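PDB 2WAG: lysozyme, putative from Bacillus anthracis, which probably hydrolyses bacterial cell-wall peptidoglycan as a family GH25 lysozyme, cleaving its glycosidic linkages with retention of anomeric configuration. Local coordinates for residues Asp20-Gln25 with Gly71-Phe76; Pro102-Glu107 with Glu131-His136; Lys140-Ala145 with Trp180-Tyr185; Cys161-Arg166 with Pro172-Glu177. All blocks are in the same frame, centred on the assembly; numbering follows the deposited sequence. Where two conformers were deposited one is given.

Overall arrangement
All four contacts belong to one closed barrel, the modified TIM barrel of GH25 lysozymes. Interactions 1 and 3 each reach across an intervening strand, 40-47 and 162-166 respectively. Interaction 2 seats helix 119-137 against the outside of strand 103-106, while interaction 4 lays a loop over the outer face of strand 162-166. Along the chain interactions 1, 2 and 3 follow in series, and interaction 4 is nested within the loop that interaction 3 closes. Centres lie between about 7 Å (3 and 4) and 19 Å (1 and 4) apart. Interactions 1 and 3, inside the barrel, include polar links (water-bridged in 1, direct in 3) beside other packing; 2 and 4 are hydrophobic packing outside it.

Interaction 1 (Asp20-Gln25 with Gly71-Phe76); sequences DVASYQ and GAYHFF
Asp-20 turns its CB toward the ring of Tyr-73, but the polar link between the two residues runs through water. A single water donates to Asp-20 OD2 (2.8 Å) and lies 2.6 Å from Tyr-73 OH, joining acid and phenol. The other carboxylate oxygen, OD1, is held by Gln-184 and Asn-204, so both oxygens have partners and the group's rotation is probably fixed. Val-21 sends its side chain away from Tyr-73 and offers its carbonyl instead: Val-21 O approaches the ring at an oblique angle, 3.7 Å from Tyr-73 CE2. Ala-22 follows with a methyl contact, its CB 3.9 Å from Tyr-73 OH. Past Ser-23 and Tyr-24 the chain folds back on itself, and Gln-25 OE1 accepts the N-H of Ala-22 at 3.0 Å in the carbonyl plane, which ties down the end of the strand. Tyr-73 reaches this far because CG stands between its backbone N and carbonyl carbon (chi1 77°), sending the ring inward past Lys-44 of the intervening strand 40-47. Its hydroxyl also takes the N-H of Ser-3 of the second subunit, a residue of the histidine-tagged N terminus. Two parallel strands separated by a third, with acid, phenol and water meeting inside at their C-terminal ends, belong to the mouth of a TIM-type barrel, as in other GH25 enzymes.

Interaction 2 (Pro102-Glu107 with Glu131-His136); sequences PVIDVE and EMLEKH
Leu-133 of helix 119-137 packs onto Pro-102 and Ile-104, which face outward on the stretch that carries strand 103-106. This is the strand-to-helix packing of a beta-alpha-beta unit of the barrel; the helix leads on to strand 142-145, which pairs in parallel with 103-106. Following the leucine outward, CB comes first, 4.1 Å from Pro-102 CG, so the proline ring already meets the base of the side chain. At the next bond CG stands beside the backbone N and anti to the carbonyl carbon (chi1 -78°), which carries the branch toward the sheet. From there the CD1 methyl does most of the touching: it lies against Pro-102 CB at 3.8 Å and continues onto the isoleucine. The proline and leucine side chains run past one another in opposite directions, with contacts at both CB and CG of the ring. A second conformer of Leu-133 was also modelled, and these distances describe one of them. Phe-89 and Ile-90 of helix 82-92 also touch Leu-133, so the leucine sits where two neighbouring helices converge on the strand. The isoleucine is backed in turn by Leu-126 and Met-129 of its own helix partner, while Val-103 and Asp-105 face the other way, toward the barrel interior. At the far tip of the leucine, CD1 stops 4.1 Å from Ile-104 CG1, and the two side chains meet at a slant.

Interaction 3 (Lys140-Ala145 with Trp180-Tyr185); sequences KVILYA and WTFWQY. With SO4 (sulfate ion), chain D.
Inside the GH25 barrel, strands 142-145 and 182-186 flank strand 162-166 and touch across it through Tyr-144 with Gln-184 and Ile-142 with Phe-182. The polar pair is direct: Tyr-144 OH donates to Gln-184 OE1 at 2.7 Å. The hydroxyl sits about 40° out of the carbonyl plane instead of on a lone pair. The two side chains cross at about a right angle, their ring and amide planes 49° apart, and Gln-184 NE2 lies 3.6 Å from Tyr-144 CE1. Gln-184 stretches across because its chain is extended, CG anti to the backbone N (chi1 -175°). With its oxygen taken by the phenol and its NE2 engaged with Asp-20, the amide is gripped at both ends, which would set which way round it lies. Nearer the start of the strands the contact turns apolar: Ile-142 CD1 approaches the Phe-182 ring obliquely, 3.9 Å from CE2. Further on, Tyr-185 OH donates at 2.7 Å to O4 of a sulfate that probably comes from the crystallisation liquor; His-9 and His-10 of the histidine tag hold the same ion. Around the apolar pair, Phe-40 and Phe-42 of strand 40-47 meet Phe-182 edge to face and Phe-206 of strand 202-206 joins them, while Trp-164 of the strand between stacks edge to face with Tyr-144.

Interaction 4 (Cys161-Arg166 with Pro172-Glu177); sequences CDIWIR and PSLSDE. With SO4 (sulfate ion), chain F.
This is hydrophobic packing on the outer wall of the barrel: the loop 172-177, on its way to strand 182-186, folds back so that Leu-174 and Pro-172 cover Ile-163 and Ile-165 of the preceding strand 162-166. Leu-174 divides its two methyls between the isoleucines. CD2 presses on Ile-165, 3.6 Å from both CG1 and CD1, as the two side chains slide past each other in opposite directions. CD1 takes Ile-163, lying 4.0 Å from CG2 at a slant. The spare branch of Ile-165, CG2, reaches Pro-172 CB more loosely at 4.3 Å. With CG1 anti to the backbone N (chi1 -173°), CG2 is left between the N and the carbonyl carbon, on the side of the proline. Tyr-150 of helix 147-154 also touches Ile-163 and Leu-174, so strand, loop and helix meet here. A magnesium ion, bound by Ile-154 and Ala-157, lies about 5 Å from the Ile-163 side chain. At the strand's end Arg-166, in one of its two conformers, grips a sulfate, probably from the crystallisation liquor, through NE and NH2; Val-168 N binds it too. The loop itself is turned by a type I beta turn from Leu-174 to Glu-177, closed by Glu-177 N donating to Leu-174 O at 2.9 Å.

Interaction 1 (Asp20-Gln25 with Gly71-Phe76)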
# COMPACT_ATOMS: atom_id res chain seq x y z
N ASP A 20 -5.09 12.36 3.38
CA ASP A 20 -3.97 12.44 4.31
C ASP A 20 -2.72 12.29 3.48
O ASP A 20 -2.73 11.53 2.51
CB ASP A 20 -4.05 11.43 5.47
CG ASP A 20 -3.95 10.01 5.02
OD1 ASP A 20 -5.01 9.43 4.80
OD2 ASP A 20 -2.84 9.49 4.90
N VAL A 21 -1.69 13.06 3.82
CA VAL A 21 -0.47 13.10 3.03
C VAL A 21 0.76 13.18 3.91
O VAL A 21 0.69 13.63 5.07
CB VAL A 21 -0.44 14.31 2.05
CG1 VAL A 21 -1.64 14.28 1.10
CG2 VAL A 21 -0.35 15.63 2.80
N ALA A 22 1.89 12.77 3.33
CA ALA A 22 3.21 12.95 3.91
C ALA A 22 4.12 13.42 2.78
O ALA A 22 3.65 13.66 1.65
CB ALA A 22 3.72 11.64 4.51
N SER A 23 5.41 13.55 3.06
CA SER A 23 6.31 14.06 2.03
C SER A 23 6.33 13.19 0.78
O SER A 23 6.60 13.69 -0.30
CB SER A 23 7.73 14.21 2.58
OG SER A 23 8.25 12.96 2.97
N TYR A 24 6.02 11.90 0.93
CA TYR A 24 6.08 10.94 -0.20
C TYR A 24 5.07 11.27 -1.28
O TYR A 24 5.21 10.79 -2.39
CB TYR A 24 5.96 9.48 0.32
CG TYR A 24 6.85 9.36 1.53
CD1 TYR A 24 8.22 9.60 1.42
CD2 TYR A 24 6.31 9.20 2.79
CE1 TYR A 24 9.03 9.61 2.54
CE2 TYR A 24 7.12 9.20 3.91
CZ TYR A 24 8.46 9.43 3.78
OH TYR A 24 9.25 9.46 4.91
N GLN A 25 4.05 12.07 -0.95
CA GLN A 25 3.08 12.52 -1.95
C GLN A 25 3.61 13.69 -2.78
O GLN A 25 2.92 14.17 -3.68
CB GLN A 25 1.74 12.87 -1.28
CG GLN A 25 0.87 11.64 -1.02
CD GLN A 25 1.55 10.62 -0.12
OE1 GLN A 25 1.96 10.94 1.01
NE2 GLN A 25 1.72 9.39 -0.63
N GLY A 71 -5.71 19.24 9.75
CA GLY A 71 -5.10 18.75 10.97
C GLY A 71 -3.75 18.14 10.65
O GLY A 71 -3.35 18.02 9.48
N ALA A 72 -3.05 17.74 11.70
CA ALA A 72 -1.72 17.11 11.56
C ALA A 72 -1.70 15.77 12.26
O ALA A 72 -2.42 15.56 13.24
CB ALA A 72 -0.65 18.02 12.17
N TYR A 73 -0.86 14.86 11.77
CA TYR A 73 -0.68 13.59 12.44
C TYR A 73 0.76 13.32 12.85
O TYR A 73 1.71 13.82 12.23
CB TYR A 73 -1.27 12.41 11.65
CG TYR A 73 -0.53 11.86 10.45
CD1 TYR A 73 0.46 10.88 10.60
CD2 TYR A 73 -0.92 12.22 9.16
CE1 TYR A 73 1.04 10.29 9.47
CE2 TYR A 73 -0.36 11.63 8.02
CZ TYR A 73 0.63 10.68 8.20
OH TYR A 73 1.23 10.06 7.12
N HIS A 74 0.87 12.51 13.90
CA HIS A 74 2.13 11.99 14.38
C HIS A 74 2.20 10.51 14.08
O HIS A 74 1.27 9.77 14.38
CB HIS A 74 2.18 12.11 15.91
CG HIS A 74 3.49 11.67 16.47
ND1 HIS A 74 3.71 10.44 17.07
CD2 HIS A 74 4.67 12.31 16.46
CE1 HIS A 74 4.99 10.36 17.42
NE2 HIS A 74 5.59 11.48 17.07
N PHE A 75 3.32 10.06 13.50
CA PHE A 75 3.50 8.64 13.27
C PHE A 75 4.20 8.04 14.51
O PHE A 75 5.35 8.36 14.80
CB PHE A 75 4.27 8.38 11.97
CG PHE A 75 4.19 6.96 11.52
CD1 PHE A 75 3.38 6.59 10.44
CD2 PHE A 75 4.88 5.98 12.20
CE1 PHE A 75 3.31 5.25 10.05
CE2 PHE A 75 4.81 4.65 11.82
CZ PHE A 75 4.02 4.29 10.73
N PHE A 76 3.49 7.19 15.24
CA PHE A 76 3.96 6.65 16.50
C PHE A 76 5.16 5.72 16.36
O PHE A 76 5.23 4.92 15.42
CB PHE A 76 2.79 5.90 17.15
CG PHE A 76 3.04 5.42 18.56
CD1 PHE A 76 3.10 6.30 19.63
CD2 PHE A 76 3.17 4.05 18.81
CE1 PHE A 76 3.33 5.82 20.95
CE2 PHE A 76 3.35 3.57 20.10
CZ PHE A 76 3.44 4.45 21.15
O HOH W 1 -0.19 10.27 4.92

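Interaction 2 (Pro102-Glu107 with Glu131-His136)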
# COMPACT_ATOMS: atom_id res chain seq x y z
N PRO A 102 -5.66 16.65 16.82
CA PRO A 102 -4.45 15.91 16.49
C PRO A 102 -4.72 14.43 16.30
O PRO A 102 -5.64 13.87 16.92
CB PRO A 102 -3.55 16.11 17.72
CG PRO A 102 -4.41 16.60 18.79
CD PRO A 102 -5.70 17.11 18.23
N VAL A 103 -3.93 13.82 15.43
CA VAL A 103 -3.99 12.39 15.19
C VAL A 103 -2.69 11.69 15.58
O VAL A 103 -1.65 12.18 15.28
CB VAL A 103 -4.24 12.11 13.71
CG1 VAL A 103 -4.14 10.64 13.37
CG2 VAL A 103 -5.54 12.74 13.23
N ILE A 104 -2.82 10.54 16.25
CA ILE A 104 -1.68 9.66 16.44
C ILE A 104 -1.93 8.41 15.59
O ILE A 104 -2.96 7.75 15.74
CB ILE A 104 -1.45 9.27 17.90
CG1 ILE A 104 -1.37 10.51 18.81
CG2 ILE A 104 -0.16 8.47 18.00
CD1 ILE A 104 -1.47 10.18 20.29
N ASP A 105 -0.96 8.11 14.72
CA ASP A 105 -1.04 7.03 13.77
C ASP A 105 -0.26 5.83 14.34
O ASP A 105 0.96 5.93 14.54
CB ASP A 105 -0.46 7.56 12.45
CG ASP A 105 -0.41 6.54 11.32
OD1 ASP A 105 -0.13 5.33 11.58
OD2 ASP A 105 -0.58 6.99 10.17
N VAL A 106 -0.97 4.75 14.64
CA VAL A 106 -0.39 3.56 15.28
C VAL A 106 -0.49 2.39 14.30
O VAL A 106 -1.61 1.90 14.00
CB VAL A 106 -1.13 3.22 16.58
CG1 VAL A 106 -0.48 2.03 17.27
CG2 VAL A 106 -1.20 4.43 17.52
N GLU A 107 0.65 1.93 13.80
CA GLU A 107 0.64 0.83 12.82
C GLU A 107 2.03 0.22 12.75
O GLU A 107 3.00 0.81 13.22
CB GLU A 107 0.19 1.30 11.43
CG GLU A 107 1.12 2.28 10.76
CD GLU A 107 0.51 2.80 9.48
OE1 GLU A 107 0.50 2.04 8.48
OE2 GLU A 107 0.02 3.95 9.46
N GLU A 131 -2.84 12.13 26.63
CA GLU A 131 -3.07 13.09 27.71
C GLU A 131 -2.43 14.44 27.38
O GLU A 131 -3.03 15.51 27.54
CB GLU A 131 -2.50 12.54 29.02
CG GLU A 131 -2.80 13.49 30.20
CD GLU A 131 -2.23 12.99 31.49
OE1 GLU A 131 -2.59 11.89 31.94
OE2 GLU A 131 -1.45 13.76 32.09
N MET A 132 -1.19 14.40 26.91
CA MET A 132 -0.48 15.64 26.64
C MET A 132 -1.05 16.41 25.45
O MET A 132 -1.15 17.65 25.48
CB MET A 132 1.02 15.37 26.43
CG MET A 132 1.67 14.84 27.71
SD MET A 132 3.41 14.46 27.50
CE MET A 132 4.09 16.06 27.14
N LEU A 133 -1.42 15.70 24.38
CA LEU A 133 -1.99 16.37 23.21
C LEU A 133 -3.39 16.91 23.49
O LEU A 133 -3.73 18.00 23.05
CB LEU A 133 -2.05 15.44 21.99
CG LEU A 133 -0.74 15.21 21.23
CD1 LEU A 133 -0.97 14.39 19.96
CD2 LEU A 133 0.06 16.45 20.94
N GLU A 134 -4.20 16.14 24.20
CA GLU A 134 -5.55 16.62 24.50
C GLU A 134 -5.48 17.88 25.35
O GLU A 134 -6.21 18.84 25.09
CB GLU A 134 -6.41 15.53 25.13
CG GLU A 134 -7.85 16.00 25.32
CD GLU A 134 -8.85 14.89 25.60
OE1 GLU A 134 -8.46 13.76 25.93
OE2 GLU A 134 -10.07 15.19 25.48
N LYS A 135 -4.58 17.90 26.34
CA LYS A 135 -4.44 19.08 27.19
C LYS A 135 -3.93 20.27 26.38
O LYS A 135 -4.42 21.39 26.53
CB LYS A 135 -3.50 18.81 28.38
CG LYS A 135 -3.28 20.05 29.24
CD LYS A 135 -2.34 19.79 30.41
CE LYS A 135 -2.17 21.07 31.24
NZ LYS A 135 -1.12 20.92 32.29
N HIS A 136 -2.92 20.05 25.54
CA HIS A 136 -2.32 21.17 24.87
C HIS A 136 -3.25 21.81 23.83
O HIS A 136 -3.35 23.04 23.74
CB HIS A 136 -1.02 20.72 24.19
CG HIS A 136 -0.29 21.84 23.53
ND1 HIS A 136 0.51 22.72 24.24
CD2 HIS A 136 -0.23 22.23 22.24
CE1 HIS A 136 1.01 23.62 23.40
NE2 HIS A 136 0.59 23.33 22.18

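Interaction 3 (Lys140-Ala145 with Trp180-Tyr185)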
# COMPACT_ATOMS: atom_id res chain seq x y z
N LYS A 140 -10.25 16.43 21.62
CA LYS A 140 -10.18 14.98 21.73
C LYS A 140 -9.28 14.42 20.64
O LYS A 140 -9.41 14.76 19.46
CB LYS A 140 -11.57 14.36 21.62
CG LYS A 140 -11.53 12.85 21.41
CD LYS A 140 -12.90 12.27 21.11
CE LYS A 140 -13.87 12.49 22.26
NZ LYS A 140 -15.22 11.97 21.91
N VAL A 141 -8.35 13.57 21.03
CA VAL A 141 -7.36 13.02 20.11
C VAL A 141 -7.96 11.90 19.26
O VAL A 141 -8.82 11.11 19.71
CB VAL A 141 -6.13 12.55 20.90
CG1 VAL A 141 -5.13 11.82 20.00
CG2 VAL A 141 -5.51 13.76 21.59
N ILE A 142 -7.54 11.87 17.99
CA ILE A 142 -7.91 10.80 17.06
C ILE A 142 -6.78 9.78 16.98
O ILE A 142 -5.62 10.16 16.83
CB ILE A 142 -8.14 11.40 15.65
CG1 ILE A 142 -9.30 12.42 15.65
CG2 ILE A 142 -8.42 10.29 14.65
CD1 ILE A 142 -9.20 13.38 14.50
N LEU A 143 -7.12 8.49 17.05
CA LEU A 143 -6.15 7.43 16.79
C LEU A 143 -6.44 6.81 15.43
O LEU A 143 -7.56 6.33 15.21
CB LEU A 143 -6.23 6.33 17.86
CG LEU A 143 -5.99 6.80 19.30
CD1 LEU A 143 -6.18 5.65 20.27
CD2 LEU A 143 -4.58 7.42 19.46
N TYR A 144 -5.44 6.85 14.54
CA TYR A 144 -5.51 6.11 13.29
C TYR A 144 -4.85 4.77 13.51
O TYR A 144 -3.78 4.71 14.13
CB TYR A 144 -4.76 6.86 12.19
CG TYR A 144 -4.55 6.03 10.94
CD1 TYR A 144 -5.46 6.05 9.88
CD2 TYR A 144 -3.41 5.21 10.82
CE1 TYR A 144 -5.24 5.28 8.73
CE2 TYR A 144 -3.19 4.43 9.68
CZ TYR A 144 -4.10 4.49 8.64
OH TYR A 144 -3.84 3.75 7.50
N ALA A 145 -5.43 3.75 12.98
CA ALA A 145 -4.83 2.41 13.04
C ALA A 145 -5.20 1.56 11.84
O ALA A 145 -6.23 1.75 11.29
CB ALA A 145 -5.26 1.68 14.31
N TRP A 180 -16.64 4.01 14.18
CA TRP A 180 -15.50 4.78 13.69
C TRP A 180 -15.91 6.22 13.39
O TRP A 180 -17.10 6.52 13.14
CB TRP A 180 -14.84 4.12 12.47
CG TRP A 180 -15.78 3.84 11.33
CD1 TRP A 180 -16.49 2.70 11.13
CD2 TRP A 180 -16.16 4.74 10.28
NE1 TRP A 180 -17.27 2.82 9.99
CE2 TRP A 180 -17.09 4.06 9.46
CE3 TRP A 180 -15.81 6.05 9.94
CZ2 TRP A 180 -17.66 4.65 8.32
CZ3 TRP A 180 -16.37 6.64 8.81
CH2 TRP A 180 -17.29 5.94 8.02
N THR A 181 -14.92 7.11 13.38
CA THR A 181 -15.14 8.52 13.08
C THR A 181 -14.60 8.91 11.68
O THR A 181 -15.23 9.70 10.99
CB THR A 181 -14.50 9.42 14.17
OG1 THR A 181 -15.03 9.06 15.45
CG2 THR A 181 -14.73 10.90 13.88
N PHE A 182 -13.46 8.34 11.29
CA PHE A 182 -12.95 8.45 9.93
C PHE A 182 -12.62 7.07 9.41
O PHE A 182 -12.28 6.15 10.17
CB PHE A 182 -11.68 9.32 9.87
CG PHE A 182 -11.89 10.77 10.25
CD1 PHE A 182 -12.18 11.74 9.28
CD2 PHE A 182 -11.77 11.17 11.58
CE1 PHE A 182 -12.33 13.08 9.63
CE2 PHE A 182 -11.97 12.50 11.95
CZ PHE A 182 -12.24 13.46 10.98
N TRP A 183 -12.69 6.94 8.08
CA TRP A 183 -12.40 5.67 7.39
C TRP A 183 -11.49 5.97 6.20
O TRP A 183 -11.86 6.74 5.32
CB TRP A 183 -13.74 5.06 6.91
CG TRP A 183 -13.65 3.98 5.87
CD1 TRP A 183 -12.63 3.10 5.65
CD2 TRP A 183 -14.67 3.66 4.91
NE1 TRP A 183 -12.93 2.27 4.58
CE2 TRP A 183 -14.19 2.59 4.12
CE3 TRP A 183 -15.96 4.16 4.66
CZ2 TRP A 183 -14.94 2.02 3.09
CZ3 TRP A 183 -16.71 3.58 3.63
CH2 TRP A 183 -16.19 2.53 2.86
N GLN A 184 -10.29 5.39 6.21
CA GLN A 184 -9.38 5.46 5.06
C GLN A 184 -9.75 4.34 4.11
O GLN A 184 -9.59 3.15 4.44
CB GLN A 184 -7.93 5.32 5.50
CG GLN A 184 -6.92 5.51 4.39
CD GLN A 184 -5.56 5.50 4.98
OE1 GLN A 184 -4.99 4.45 5.17
NE2 GLN A 184 -5.07 6.66 5.36
N TYR A 185 -10.25 4.70 2.93
CA TYR A 185 -10.81 3.70 2.02
C TYR A 185 -9.93 3.36 0.82
O TYR A 185 -10.18 2.36 0.13
CB TYR A 185 -12.22 4.09 1.58
CG TYR A 185 -12.31 5.34 0.74
CD1 TYR A 185 -12.22 5.28 -0.65
CD2 TYR A 185 -12.49 6.58 1.33
CE1 TYR A 185 -12.32 6.41 -1.43
CE2 TYR A 185 -12.60 7.73 0.57
CZ TYR A 185 -12.52 7.64 -0.81
OH TYR A 185 -12.65 8.81 -1.54
S SO4 D . -14.37 7.74 -4.51
O1 SO4 D . -15.02 6.74 -3.64
O2 SO4 D . -15.19 8.97 -4.45
O3 SO4 D . -14.42 7.28 -5.91
O4 SO4 D . -13.02 8.21 -4.15

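Interaction 4 (Cys161-Arg166 with Pro172-Glu177)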
# COMPACT_ATOMS: atom_id res chain seq x y z
N CYS A 161 -10.72 8.55 22.93
CA CYS A 161 -10.29 8.99 21.58
C CYS A 161 -11.35 8.69 20.54
O CYS A 161 -12.14 7.91 20.76
CB CYS A 161 -9.00 8.28 21.14
SG CYS A 161 -7.57 8.66 22.28
N ASP A 162 -11.26 9.33 19.40
CA ASP A 162 -12.03 8.88 18.23
C ASP A 162 -11.14 8.01 17.34
O ASP A 162 -9.91 8.15 17.37
CB ASP A 162 -12.49 10.10 17.41
CG ASP A 162 -13.71 10.79 18.01
OD1 ASP A 162 -14.38 10.18 18.86
OD2 ASP A 162 -14.01 11.91 17.57
N ILE A 163 -11.75 7.11 16.59
CA ILE A 163 -11.01 6.14 15.78
C ILE A 163 -11.08 6.46 14.29
O ILE A 163 -12.16 6.74 13.74
CB ILE A 163 -11.53 4.69 16.01
CG1 ILE A 163 -11.53 4.34 17.51
CG2 ILE A 163 -10.71 3.69 15.17
CD1 ILE A 163 -10.16 4.49 18.18
N TRP A 164 -9.91 6.43 13.67
CA TRP A 164 -9.78 6.55 12.23
C TRP A 164 -9.23 5.20 11.76
O TRP A 164 -8.10 4.84 12.08
CB TRP A 164 -8.85 7.73 11.92
CG TRP A 164 -8.49 7.96 10.48
CD1 TRP A 164 -8.97 7.34 9.35
CD2 TRP A 164 -7.53 8.92 10.04
NE1 TRP A 164 -8.34 7.86 8.23
CE2 TRP A 164 -7.45 8.82 8.63
CE3 TRP A 164 -6.69 9.82 10.71
CZ2 TRP A 164 -6.56 9.61 7.88
CZ3 TRP A 164 -5.83 10.60 9.99
CH2 TRP A 164 -5.75 10.49 8.58
N ILE A 165 -10.04 4.42 11.04
CA ILE A 165 -9.67 3.04 10.69
C ILE A 165 -9.29 2.92 9.21
O ILE A 165 -9.98 3.48 8.34
CB ILE A 165 -10.82 2.05 11.04
CG1 ILE A 165 -10.39 0.59 10.85
CG2 ILE A 165 -12.11 2.36 10.26
CD1 ILE A 165 -9.27 0.11 11.81
N ARG A 166 -8.21 2.20 8.93
CA ARG A 166 -7.91 1.86 7.54
C ARG A 166 -8.71 0.63 7.13
O ARG A 166 -8.66 -0.41 7.80
CB ARG A 166 -6.41 1.57 7.36
CG ARG A 166 -6.03 1.43 5.89
CD ARG A 166 -4.58 1.00 5.67
NE ARG A 166 -4.45 -0.45 5.80
CZ ARG A 166 -3.29 -1.11 5.83
NH1 ARG A 166 -2.13 -0.46 5.75
NH2 ARG A 166 -3.30 -2.43 5.95
N PRO A 172 -16.00 -0.73 6.24
CA PRO A 172 -15.30 -0.54 7.51
C PRO A 172 -16.02 -1.16 8.69
O PRO A 172 -17.25 -1.06 8.81
CB PRO A 172 -15.29 0.98 7.66
CG PRO A 172 -16.58 1.42 6.96
CD PRO A 172 -16.68 0.49 5.77
N SER A 173 -15.28 -1.83 9.56
CA SER A 173 -15.84 -2.28 10.83
C SER A 173 -14.74 -2.62 11.82
O SER A 173 -13.70 -3.17 11.46
CB SER A 173 -16.75 -3.50 10.66
OG SER A 173 -15.96 -4.66 10.47
N LEU A 174 -15.02 -2.31 13.07
CA LEU A 174 -14.08 -2.51 14.17
C LEU A 174 -14.48 -3.76 14.93
O LEU A 174 -15.68 -3.99 15.14
CB LEU A 174 -14.07 -1.29 15.10
CG LEU A 174 -13.66 0.03 14.41
CD1 LEU A 174 -13.78 1.21 15.37
CD2 LEU A 174 -12.24 -0.08 13.85
N SER A 175 -13.49 -4.55 15.33
CA SER A 175 -13.75 -5.90 15.86
C SER A 175 -14.47 -5.91 17.22
O SER A 175 -15.03 -6.93 17.60
CB SER A 175 -12.45 -6.70 15.96
OG SER A 175 -11.55 -6.02 16.81
N ASP A 176 -14.40 -4.80 17.95
CA ASP A 176 -15.13 -4.65 19.21
C ASP A 176 -16.47 -3.93 19.03
O ASP A 176 -17.12 -3.54 20.01
CB ASP A 176 -14.28 -3.95 20.28
CG ASP A 176 -13.75 -2.60 19.83
OD1 ASP A 176 -13.94 -2.21 18.65
OD2 ASP A 176 -13.13 -1.93 20.69
N GLU A 177 -16.88 -3.78 17.77
CA GLU A 177 -18.16 -3.16 17.39
C GLU A 177 -18.26 -1.66 17.71
O GLU A 177 -19.32 -1.08 17.67
CB GLU A 177 -19.36 -3.95 17.95
CG GLU A 177 -19.40 -5.38 17.41
CD GLU A 177 -20.66 -6.14 17.79
OE1 GLU A 177 -21.48 -5.61 18.58
OE2 GLU A 177 -20.82 -7.28 17.30
S SO4 F . -6.94 -3.25 4.74
O1 SO4 F . -5.97 -3.62 5.78
O2 SO4 F . -8.13 -3.86 5.27
O3 SO4 F . -6.99 -1.84 4.70
O4 SO4 F . -6.39 -3.96 3.62